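Local coordinates for protein alcohol dehydrogenase (Aeropyrum pernix, PDB 1H2B) that binds zinc, NAD and octanoic acid and probably catalyses the NAD-dependent oxidation of alcohols, at residues K17-H22 against K26-E31; L58-G63 against Y75-E80; K178-T183 against V257-V262. All blocks are in the same frame, centred on the assembly; numbering follows the deposited sequence. Where two conformers were deposited one is given.

How the interactions relate
Interactions 1 and 2 adjoin, their centres about 10 Å apart, and share one small antiparallel sheet in which strand 17-21 runs between strands 29-32 and 75-76; the backbones of Leu21 and Tyr75 pair where they meet. Interaction 1 is partly buried and mostly polar: hydrogen-bonded strands carry charged and aromatic side chains. Interaction 2 is buried and apolar across its two segments, yet it stands beside the zinc and the cofactor. Interaction 3 lies on the other side of the chain's centre, some 26 Å from interaction 2 between centres, and is likewise buried and apolar, a helix against a strand of the parallel nucleotide-binding sheet. Interactions 2 and 3 both reach the same dinucleotide.

Interaction 1: residues K17-H22 against K26-E31; sequences KAARLH and KPLRIE
Glu31 has CG between its backbone N and carbonyl carbon (chi1 60°), and the extended chain beyond delivers the carboxylate to His22. There OE2 meets the edge of the imidazole, the carboxylate plane standing nearly square (87°) to the ring; His22 NE2 to Glu31 OE2 measures 2.4 Å, a hydrogen bond that is straight but so short that its exact length is doubtful. Arg29, bent at its second and third torsions, folds its guanidinium flat over one face of the same ring; the planes lie 11° apart with centres separated by 3.6 Å. Histidine suits this place because it offers both an edge N-H and a flat face. The far end of Arg29 also pairs with Glu23. A water joins Arg20 NH1 to Glu31 OE2 at 2.7 Å from each, while the rest of that guanidinium turns to Thr76 and Asp134. Along the backbones, hydrogen-bonded pairs Ala18-Glu31 and Arg20-Arg29 flank the non-hydrogen-bonded pair Ala19-Ile30. On the face carrying Ala19 and Ile30, Leu28 CD2 rests 3.8 Å from Leu21 CB, and helix 339-347 covers Leu28 and the small Ala19. This beta hairpin supplies the central strand, 17-21, and one outer strand, 29-32, of a three-stranded antiparallel sheet.

Interaction 2: residues L58-G63 against Y75-E80; sequences LHLVQG and YTLGHE. With ZN (zinc ion), chain J; OCA (octanoic acid (caprylic acid)), chain H; NAJ (nicotinamide-adenine-dinucleotide (acidic form)), chain I.
Leu60 and Leu77 lie side by side, running in opposite senses, with Leu60 CB 4.1 Å from Leu77 CD1, and Val61 adds its CG2 to the same methyl. Tyr75 comes in across Leu60, its OH 3.6 Å from Leu60 CD2; the ring packs among apolar groups while the hydroxyl keeps a weak polar partner in Leu131 O. Branched aliphatic residues suit a seam that has no hydrogen bond between its two segments.

Beyond this packing each segment brings one histidine to a ligand. His79 NE2 binds zinc at 2.1 Å, the first torsion (chi1 56°) swinging the ring so that this nitrogen faces the metal. Cys54, Asp168 and the octanoic acid complete the metal's shell, the zinc lying 1.9 Å from OCA O1. On the helix, His59 presents its edge to the nicotinamide ribose: NE2 makes a weak hydrogen bond of 3.4 Å to NAJ O3D, and CD2 lies 3.1 Å from NAJ O2D. The rings of His55 and Tyr286 meet that of His59. Replacing His59 by alanine removes the imidazole, and is likely to cost NAJ O3D its weak N-H donor and to leave His55 and Tyr286 without the ring they both meet.

Farther out, Glu80 pairs with Arg354, which itself hydrogen-bonds the dinucleotide, and accepts from Ala169 N beside Asp168. Gly63, at positive phi, closes the helix in a Schellman motif. Together they frame a Cys-His-Asp zinc site in the position of the catalytic zinc of the medium-chain zinc alcohol dehydrogenases, set where the GroES-like domain faces the cofactor.

Interaction 3: residues K178-T183 against V257-V262; sequences KKAART and VAMDFV. With NAJ (nicotinamide-adenine-dinucleotide (acidic form)), chain I.
Ala180 and Val257 make the apolar heart of the contact, the methyl CB of Ala180 lying 3.9 Å from Val257 CG1. Having CG1 anti to the backbone N (chi1 175°) leaves the other branch, CG2, to reach 3.8 Å from Thr183 OG1 and as near to the carbonyl O of Ala180. Met259, with CG beside its backbone N and SD extended beyond it, brings SD to 4.1 Å from Ala180 CB. A bare methyl on the helix suits so close an approach, the two CA atoms of Ala180 and Val257 being 6.3 Å apart.

Polar bonds lie around this packing. Arg280 donates to Thr183 OG1 and to Lys179 O, placing a positive charge near the C-terminal end of the helix, which would probably be favourable with the helix dipole. Lys179 forms a salt bridge with Glu301 of the second subunit.

At the end of the strand the partner is the cofactor. Asp260 OD1 accepts from Val262 N at 2.8 Å in an Asx turn and also from Gly263 N, which fixes the loop. Val262 O then accepts from NAJ O3D at 2.9 Å, and Val262 CG1 lies 3.7 Å from NAJ C8A of the adenine.

Thus no hydrogen bond joins 178-183 to 257-262 directly: their contact is apolar packing, to which the neighbouring strand 279-283 of the Rossmann-type sheet adds polar bonds through Arg280. At the strand's end, by contrast, the Asx turn and Val262 O make directional bonds, the backbone oxygen holding the ribose hydroxyl while the valine methyls border the adenosine.

Interaction 1: residues K17-H22 against K26-E31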
# COMPACT_ATOMS: atom_id res chain seq x y z
N LYS B 17 -17.16 -42.67 14.53
CA LYS B 17 -18.35 -42.15 13.82
C LYS B 17 -17.94 -40.98 12.94
O LYS B 17 -17.10 -40.16 13.34
CB LYS B 17 -19.42 -41.68 14.81
CG LYS B 17 -20.24 -42.82 15.42
CD LYS B 17 -20.96 -43.66 14.35
CE LYS B 17 -21.79 -44.79 14.97
NZ LYS B 17 -21.94 -45.95 14.05
N ALA B 18 -18.54 -40.88 11.75
CA ALA B 18 -18.31 -39.73 10.86
C ALA B 18 -19.55 -39.40 10.01
O ALA B 18 -20.32 -40.28 9.68
CB ALA B 18 -17.12 -40.01 9.95
N ALA B 19 -19.70 -38.14 9.60
CA ALA B 19 -20.78 -37.75 8.67
C ALA B 19 -20.19 -37.60 7.28
O ALA B 19 -19.32 -36.73 7.03
CB ALA B 19 -21.43 -36.44 9.13
N ARG B 20 -20.61 -38.48 6.35
CA ARG B 20 -19.94 -38.59 5.05
C ARG B 20 -20.84 -38.39 3.88
O ARG B 20 -21.99 -38.83 3.89
CB ARG B 20 -19.21 -39.91 4.91
CG ARG B 20 -18.48 -40.30 6.18
CD ARG B 20 -17.56 -41.46 5.95
NE ARG B 20 -16.25 -41.03 5.46
CZ ARG B 20 -15.42 -41.82 4.80
NH1 ARG B 20 -15.74 -43.09 4.50
NH2 ARG B 20 -14.25 -41.34 4.43
N LEU B 21 -20.29 -37.71 2.88
CA LEU B 21 -20.95 -37.49 1.60
C LEU B 21 -20.66 -38.69 0.71
O LEU B 21 -19.52 -38.89 0.32
CB LEU B 21 -20.42 -36.20 0.95
CG LEU B 21 -21.14 -35.63 -0.27
CD1 LEU B 21 -20.65 -34.22 -0.49
CD2 LEU B 21 -20.92 -36.44 -1.54
N HIS B 22 -21.70 -39.46 0.39
CA HIS B 22 -21.62 -40.55 -0.60
C HIS B 22 -22.23 -40.17 -1.93
O HIS B 22 -21.74 -40.57 -2.97
CB HIS B 22 -22.35 -41.80 -0.11
CG HIS B 22 -21.63 -42.53 0.98
ND1 HIS B 22 -20.98 -43.73 0.77
CD2 HIS B 22 -21.48 -42.25 2.30
CE1 HIS B 22 -20.47 -44.15 1.91
NE2 HIS B 22 -20.76 -43.27 2.85
N LYS B 26 -28.37 -35.69 -1.40
CA LYS B 26 -28.93 -36.62 -0.43
C LYS B 26 -28.37 -36.28 0.96
O LYS B 26 -27.33 -35.60 1.04
CB LYS B 26 -28.57 -38.05 -0.86
CG LYS B 26 -29.72 -38.74 -1.63
CD LYS B 26 -29.21 -39.53 -2.83
CE LYS B 26 -30.31 -39.73 -3.89
NZ LYS B 26 -31.59 -40.27 -3.32
N PRO B 27 -29.03 -36.72 2.03
CA PRO B 27 -28.51 -36.50 3.39
C PRO B 27 -27.11 -37.12 3.53
O PRO B 27 -26.79 -38.12 2.87
CB PRO B 27 -29.51 -37.25 4.27
CG PRO B 27 -30.73 -37.35 3.44
CD PRO B 27 -30.30 -37.48 2.05
N LEU B 28 -26.27 -36.52 4.37
CA LEU B 28 -25.00 -37.18 4.69
C LEU B 28 -25.30 -38.48 5.45
O LEU B 28 -26.33 -38.60 6.13
CB LEU B 28 -24.10 -36.28 5.55
CG LEU B 28 -23.80 -34.95 4.86
CD1 LEU B 28 -23.13 -34.01 5.92
CD2 LEU B 28 -22.93 -35.09 3.61
N ARG B 29 -24.38 -39.43 5.32
CA ARG B 29 -24.50 -40.69 6.04
C ARG B 29 -23.68 -40.67 7.33
O ARG B 29 -22.48 -40.33 7.30
CB ARG B 29 -24.13 -41.85 5.11
CG ARG B 29 -25.24 -42.06 4.07
CD ARG B 29 -24.79 -42.34 2.65
NE ARG B 29 -24.30 -43.71 2.52
CZ ARG B 29 -24.39 -44.46 1.42
NH1 ARG B 29 -24.97 -44.02 0.31
NH2 ARG B 29 -23.90 -45.68 1.44
N ILE B 30 -24.32 -40.96 8.45
CA ILE B 30 -23.62 -41.02 9.72
C ILE B 30 -23.21 -42.48 9.88
O ILE B 30 -24.09 -43.36 9.94
CB ILE B 30 -24.50 -40.54 10.90
CG1 ILE B 30 -24.94 -39.07 10.69
CG2 ILE B 30 -23.77 -40.71 12.21
CD1 ILE B 30 -26.21 -38.70 11.44
N GLU B 31 -21.91 -42.77 9.88
CA GLU B 31 -21.45 -44.16 9.84
C GLU B 31 -20.09 -44.31 10.46
O GLU B 31 -19.42 -43.32 10.74
CB GLU B 31 -21.39 -44.65 8.41
CG GLU B 31 -20.47 -43.87 7.49
CD GLU B 31 -20.85 -44.00 6.05
OE1 GLU B 31 -21.89 -44.63 5.75
OE2 GLU B 31 -20.11 -43.47 5.19
O HOH W 1 -17.86 -44.82 4.55
O HOH W 2 -24.53 -39.16 1.08

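Interaction 2: residues L58-G63 against Y75-E80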
# COMPACT_ATOMS: atom_id res chain seq x y z
N LEU B 58 -23.68 -26.92 2.47
CA LEU B 58 -24.85 -27.09 1.61
C LEU B 58 -24.46 -27.09 0.14
O LEU B 58 -24.92 -27.93 -0.65
CB LEU B 58 -25.86 -25.98 1.88
CG LEU B 58 -26.49 -25.91 3.26
CD1 LEU B 58 -27.17 -24.57 3.40
CD2 LEU B 58 -27.52 -27.04 3.32
N HIS B 59 -23.59 -26.16 -0.25
CA HIS B 59 -23.07 -26.15 -1.60
C HIS B 59 -22.39 -27.48 -1.94
O HIS B 59 -22.56 -27.98 -3.05
CB HIS B 59 -22.10 -24.98 -1.86
CG HIS B 59 -22.70 -23.60 -1.64
ND1 HIS B 59 -24.00 -23.27 -1.93
CD2 HIS B 59 -22.13 -22.47 -1.17
CE1 HIS B 59 -24.22 -22.00 -1.62
NE2 HIS B 59 -23.08 -21.48 -1.20
N LEU B 60 -21.63 -28.06 -0.99
CA LEU B 60 -20.94 -29.33 -1.25
C LEU B 60 -21.95 -30.43 -1.52
O LEU B 60 -21.82 -31.15 -2.51
CB LEU B 60 -20.07 -29.72 -0.04
CG LEU B 60 -18.71 -28.99 -0.07
CD1 LEU B 60 -18.07 -29.10 1.30
CD2 LEU B 60 -17.76 -29.43 -1.16
N VAL B 61 -22.93 -30.56 -0.63
CA VAL B 61 -23.95 -31.60 -0.78
C VAL B 61 -24.71 -31.40 -2.11
O VAL B 61 -25.04 -32.39 -2.81
CB VAL B 61 -24.89 -31.62 0.41
CG1 VAL B 61 -26.08 -32.58 0.16
CG2 VAL B 61 -24.16 -32.10 1.64
N GLN B 62 -24.93 -30.14 -2.49
CA GLN B 62 -25.60 -29.84 -3.78
C GLN B 62 -24.76 -30.17 -5.03
O GLN B 62 -25.28 -30.16 -6.16
CB GLN B 62 -26.04 -28.37 -3.84
CG GLN B 62 -27.38 -28.07 -3.22
CD GLN B 62 -27.49 -26.62 -2.75
OE1 GLN B 62 -26.92 -25.72 -3.38
NE2 GLN B 62 -28.20 -26.40 -1.64
N GLY B 63 -23.48 -30.47 -4.85
CA GLY B 63 -22.57 -30.79 -5.93
C GLY B 63 -21.87 -29.63 -6.60
O GLY B 63 -21.23 -29.81 -7.63
N TYR B 75 -16.44 -39.12 1.35
CA TYR B 75 -15.54 -38.43 2.28
C TYR B 75 -16.31 -37.69 3.34
O TYR B 75 -17.48 -37.33 3.18
CB TYR B 75 -14.58 -37.49 1.56
CG TYR B 75 -15.15 -36.24 0.92
CD1 TYR B 75 -14.91 -34.97 1.47
CD2 TYR B 75 -15.89 -36.31 -0.26
CE1 TYR B 75 -15.39 -33.81 0.84
CE2 TYR B 75 -16.37 -35.17 -0.87
CZ TYR B 75 -16.12 -33.92 -0.32
OH TYR B 75 -16.60 -32.80 -0.98
N THR B 76 -15.62 -37.46 4.46
CA THR B 76 -16.21 -36.85 5.62
C THR B 76 -16.13 -35.33 5.48
O THR B 76 -15.09 -34.79 5.12
CB THR B 76 -15.38 -37.26 6.82
OG1 THR B 76 -15.50 -38.68 6.96
CG2 THR B 76 -15.94 -36.70 8.12
N LEU B 77 -17.26 -34.67 5.74
CA LEU B 77 -17.24 -33.20 5.61
C LEU B 77 -16.76 -32.58 6.93
O LEU B 77 -16.53 -33.28 7.93
CB LEU B 77 -18.64 -32.66 5.25
CG LEU B 77 -19.23 -33.00 3.87
CD1 LEU B 77 -20.26 -31.91 3.43
CD2 LEU B 77 -18.30 -33.42 2.78
N GLY B 78 -16.62 -31.26 6.91
CA GLY B 78 -16.38 -30.44 8.12
C GLY B 78 -15.03 -29.75 8.04
O GLY B 78 -14.00 -30.41 8.22
N HIS B 79 -15.03 -28.43 7.82
CA HIS B 79 -13.75 -27.72 7.62
C HIS B 79 -13.56 -26.54 8.59
O HIS B 79 -12.70 -25.67 8.35
CB HIS B 79 -13.63 -27.22 6.17
CG HIS B 79 -14.78 -26.35 5.75
ND1 HIS B 79 -15.95 -26.88 5.23
CD2 HIS B 79 -14.92 -25.00 5.70
CE1 HIS B 79 -16.77 -25.89 4.94
NE2 HIS B 79 -16.19 -24.74 5.24
N GLU B 80 -14.27 -26.57 9.69
CA GLU B 80 -14.28 -25.47 10.65
C GLU B 80 -14.11 -26.07 12.03
O GLU B 80 -15.04 -26.25 12.81
CB GLU B 80 -15.58 -24.66 10.47
CG GLU B 80 -15.66 -23.42 11.34
CD GLU B 80 -16.87 -22.58 10.96
OE1 GLU B 80 -17.92 -22.81 11.57
OE2 GLU B 80 -16.75 -21.74 10.05
ZN ZN J . -16.82 -22.79 4.95
C1 OCA H . -15.08 -22.47 2.63
C2 OCA H . -14.90 -22.39 1.10
C3 OCA H . -13.42 -22.58 0.72
C4 OCA H . -13.18 -22.90 -0.75
C5 OCA H . -11.70 -23.25 -0.95
C6 OCA H . -11.35 -23.36 -2.43
C7 OCA H . -9.87 -23.60 -2.69
C8 OCA H . -9.64 -23.69 -4.19
O1 OCA H . -16.24 -22.51 3.12
O2 OCA H . -14.09 -22.46 3.38
PA NAJ I . -25.29 -18.39 6.15
O1A NAJ I . -26.35 -19.27 5.55
O2A NAJ I . -24.97 -18.52 7.64
O5B NAJ I . -25.65 -16.84 6.01
C5B NAJ I . -26.26 -16.30 4.83
C4B NAJ I . -27.00 -15.07 5.33
O4B NAJ I . -27.46 -14.35 4.17
C3B NAJ I . -28.19 -15.38 6.24
O3B NAJ I . -28.17 -14.59 7.43
C2B NAJ I . -29.32 -15.03 5.28
O2B NAJ I . -30.55 -14.68 5.94
C1B NAJ I . -28.76 -13.86 4.46
N9A NAJ I . -29.44 -13.62 3.19
C8A NAJ I . -30.06 -14.51 2.30
N7A NAJ I . -30.52 -13.82 1.22
C5A NAJ I . -30.22 -12.51 1.41
C6A NAJ I . -30.44 -11.37 0.67
N6A NAJ I . -31.11 -11.37 -0.49
N1A NAJ I . -29.93 -10.18 1.13
C2A NAJ I . -29.26 -10.08 2.34
N3A NAJ I . -29.08 -11.20 3.07
C4A NAJ I . -29.55 -12.39 2.62
O3 NAJ I . -23.99 -18.61 5.26
PN NAJ I . -22.44 -18.56 5.69
O1N NAJ I . -22.01 -19.88 6.16
O2N NAJ I . -22.20 -17.37 6.53
O5D NAJ I . -21.77 -18.41 4.24
C5D NAJ I . -21.99 -17.20 3.53
C4D NAJ I . -21.52 -17.37 2.09
O4D NAJ I . -20.09 -17.39 2.09
C3D NAJ I . -21.94 -18.70 1.46
O3D NAJ I . -22.03 -18.50 0.03
C2D NAJ I . -20.74 -19.61 1.76
O2D NAJ I . -20.61 -20.72 0.92
C1D NAJ I . -19.62 -18.58 1.51
N1N NAJ I . -18.28 -18.87 2.03
C2N NAJ I . -17.24 -18.28 1.36
C3N NAJ I . -15.95 -18.46 1.82
C7N NAJ I . -14.81 -17.86 1.06
O7N NAJ I . -13.59 -18.16 1.53
N7N NAJ I . -14.93 -17.03 0.02
C4N NAJ I . -15.65 -19.22 3.00
C5N NAJ I . -16.79 -19.65 3.74
C6N NAJ I . -18.07 -19.51 3.23

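Interaction 3: residues K178-T183 against V257-V262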
# COMPACT_ATOMS: atom_id res chain seq x y z
N LYS B 178 -10.07 -6.95 6.42
CA LYS B 178 -8.75 -6.34 6.11
C LYS B 178 -8.74 -5.72 4.74
O LYS B 178 -8.27 -4.57 4.58
CB LYS B 178 -7.64 -7.38 6.20
CG LYS B 178 -7.41 -7.88 7.59
CD LYS B 178 -6.01 -8.50 7.71
CE LYS B 178 -5.30 -7.96 8.92
NZ LYS B 178 -3.80 -8.13 8.97
N LYS B 179 -9.26 -6.42 3.73
CA LYS B 179 -9.36 -5.81 2.41
C LYS B 179 -10.20 -4.52 2.46
O LYS B 179 -9.78 -3.46 1.97
CB LYS B 179 -10.01 -6.77 1.38
CG LYS B 179 -9.16 -7.96 0.98
CD LYS B 179 -9.95 -8.70 -0.08
CE LYS B 179 -9.09 -9.73 -0.79
NZ LYS B 179 -8.58 -10.73 0.15
N ALA B 180 -11.35 -4.58 3.13
CA ALA B 180 -12.25 -3.43 3.22
C ALA B 180 -11.56 -2.24 3.86
O ALA B 180 -11.77 -1.11 3.39
CB ALA B 180 -13.51 -3.81 4.02
N ALA B 181 -10.84 -2.48 4.95
CA ALA B 181 -10.30 -1.42 5.80
C ALA B 181 -9.36 -0.51 5.01
O ALA B 181 -9.24 0.69 5.31
CB ALA B 181 -9.61 -1.98 6.93
N ARG B 182 -8.77 -1.06 3.95
CA ARG B 182 -7.74 -0.32 3.20
C ARG B 182 -8.25 1.00 2.59
O ARG B 182 -7.44 1.92 2.28
CB ARG B 182 -7.20 -1.22 2.07
CG ARG B 182 -6.27 -2.28 2.61
CD ARG B 182 -6.20 -3.52 1.73
NE ARG B 182 -5.85 -3.19 0.35
CZ ARG B 182 -6.10 -3.98 -0.70
NH1 ARG B 182 -6.74 -5.16 -0.51
NH2 ARG B 182 -5.72 -3.59 -1.93
N THR B 183 -9.55 1.11 2.38
CA THR B 183 -10.12 2.32 1.82
C THR B 183 -11.27 2.91 2.66
O THR B 183 -12.09 3.70 2.15
CB THR B 183 -10.63 2.11 0.40
OG1 THR B 183 -11.61 1.04 0.36
CG2 THR B 183 -9.50 1.67 -0.55
N VAL B 257 -17.55 0.67 0.50
CA VAL B 257 -17.26 -0.77 0.38
C VAL B 257 -18.58 -1.51 0.61
O VAL B 257 -19.33 -1.15 1.51
CB VAL B 257 -16.28 -1.26 1.42
CG1 VAL B 257 -16.12 -2.79 1.33
CG2 VAL B 257 -14.87 -0.63 1.22
N ALA B 258 -18.87 -2.48 -0.26
CA ALA B 258 -19.95 -3.44 0.03
C ALA B 258 -19.32 -4.81 0.14
O ALA B 258 -18.33 -5.08 -0.55
CB ALA B 258 -20.98 -3.45 -1.08
N MET B 259 -19.87 -5.66 1.01
CA MET B 259 -19.28 -6.98 1.27
C MET B 259 -20.40 -7.99 1.13
O MET B 259 -21.35 -7.93 1.88
CB MET B 259 -18.69 -7.02 2.70
CG MET B 259 -17.64 -5.89 2.92
SD MET B 259 -16.87 -6.09 4.49
CE MET B 259 -15.73 -7.41 4.16
N ASP B 260 -20.30 -8.90 0.15
CA ASP B 260 -21.38 -9.87 -0.05
C ASP B 260 -21.01 -11.15 0.68
O ASP B 260 -20.11 -11.89 0.21
CB ASP B 260 -21.54 -10.14 -1.54
CG ASP B 260 -22.69 -11.06 -1.82
OD1 ASP B 260 -23.19 -11.69 -0.87
OD2 ASP B 260 -23.16 -11.19 -2.98
N PHE B 261 -21.64 -11.36 1.85
CA PHE B 261 -21.48 -12.59 2.63
C PHE B 261 -22.67 -13.53 2.45
O PHE B 261 -23.01 -14.28 3.36
CB PHE B 261 -21.30 -12.23 4.13
CG PHE B 261 -19.98 -11.64 4.44
CD1 PHE B 261 -19.82 -10.27 4.65
CD2 PHE B 261 -18.88 -12.48 4.60
CE1 PHE B 261 -18.54 -9.74 5.01
CE2 PHE B 261 -17.59 -11.95 4.91
CZ PHE B 261 -17.45 -10.56 5.17
N VAL B 262 -23.29 -13.45 1.26
CA VAL B 262 -24.42 -14.35 0.91
C VAL B 262 -24.06 -15.15 -0.36
O VAL B 262 -24.06 -16.40 -0.35
CB VAL B 262 -25.68 -13.54 0.61
CG1 VAL B 262 -26.89 -14.51 0.39
CG2 VAL B 262 -25.99 -12.55 1.77
PA NAJ I . -25.29 -18.39 6.15
O1A NAJ I . -26.35 -19.27 5.55
O2A NAJ I . -24.97 -18.52 7.64
O5B NAJ I . -25.65 -16.84 6.01
C5B NAJ I . -26.26 -16.30 4.83
C4B NAJ I . -27.00 -15.07 5.33
O4B NAJ I . -27.46 -14.35 4.17
C3B NAJ I . -28.19 -15.38 6.24
O3B NAJ I . -28.17 -14.59 7.43
C2B NAJ I . -29.32 -15.03 5.28
O2B NAJ I . -30.55 -14.68 5.94
C1B NAJ I . -28.76 -13.86 4.46
N9A NAJ I . -29.44 -13.62 3.19
C8A NAJ I . -30.06 -14.51 2.30
N7A NAJ I . -30.52 -13.82 1.22
C5A NAJ I . -30.22 -12.51 1.41
C6A NAJ I . -30.44 -11.37 0.67
N6A NAJ I . -31.11 -11.37 -0.49
N1A NAJ I . -29.93 -10.18 1.13
C2A NAJ I . -29.26 -10.08 2.34
N3A NAJ I . -29.08 -11.20 3.07
C4A NAJ I . -29.55 -12.39 2.62
O3 NAJ I . -23.99 -18.61 5.26
PN NAJ I . -22.44 -18.56 5.69
O1N NAJ I . -22.01 -19.88 6.16
O2N NAJ I . -22.20 -17.37 6.53
O5D NAJ I . -21.77 -18.41 4.24
C5D NAJ I . -21.99 -17.20 3.53
C4D NAJ I . -21.52 -17.37 2.09
O4D NAJ I . -20.09 -17.39 2.09
C3D NAJ I . -21.94 -18.70 1.46
O3D NAJ I . -22.03 -18.50 0.03
C2D NAJ I . -20.74 -19.61 1.76
O2D NAJ I . -20.61 -20.72 0.92
C1D NAJ I . -19.62 -18.58 1.51
N1N NAJ I . -18.28 -18.87 2.03
C2N NAJ I . -17.24 -18.28 1.36
C3N NAJ I . -15.95 -18.46 1.82
C7N NAJ I . -14.81 -17.86 1.06
O7N NAJ I . -13.59 -18.16 1.53
N7N NAJ I . -14.93 -17.03 0.02
C4N NAJ I . -15.65 -19.22 3.00
C5N NAJ I . -16.79 -19.65 3.74
C6N NAJ I . -18.07 -19.51 3.23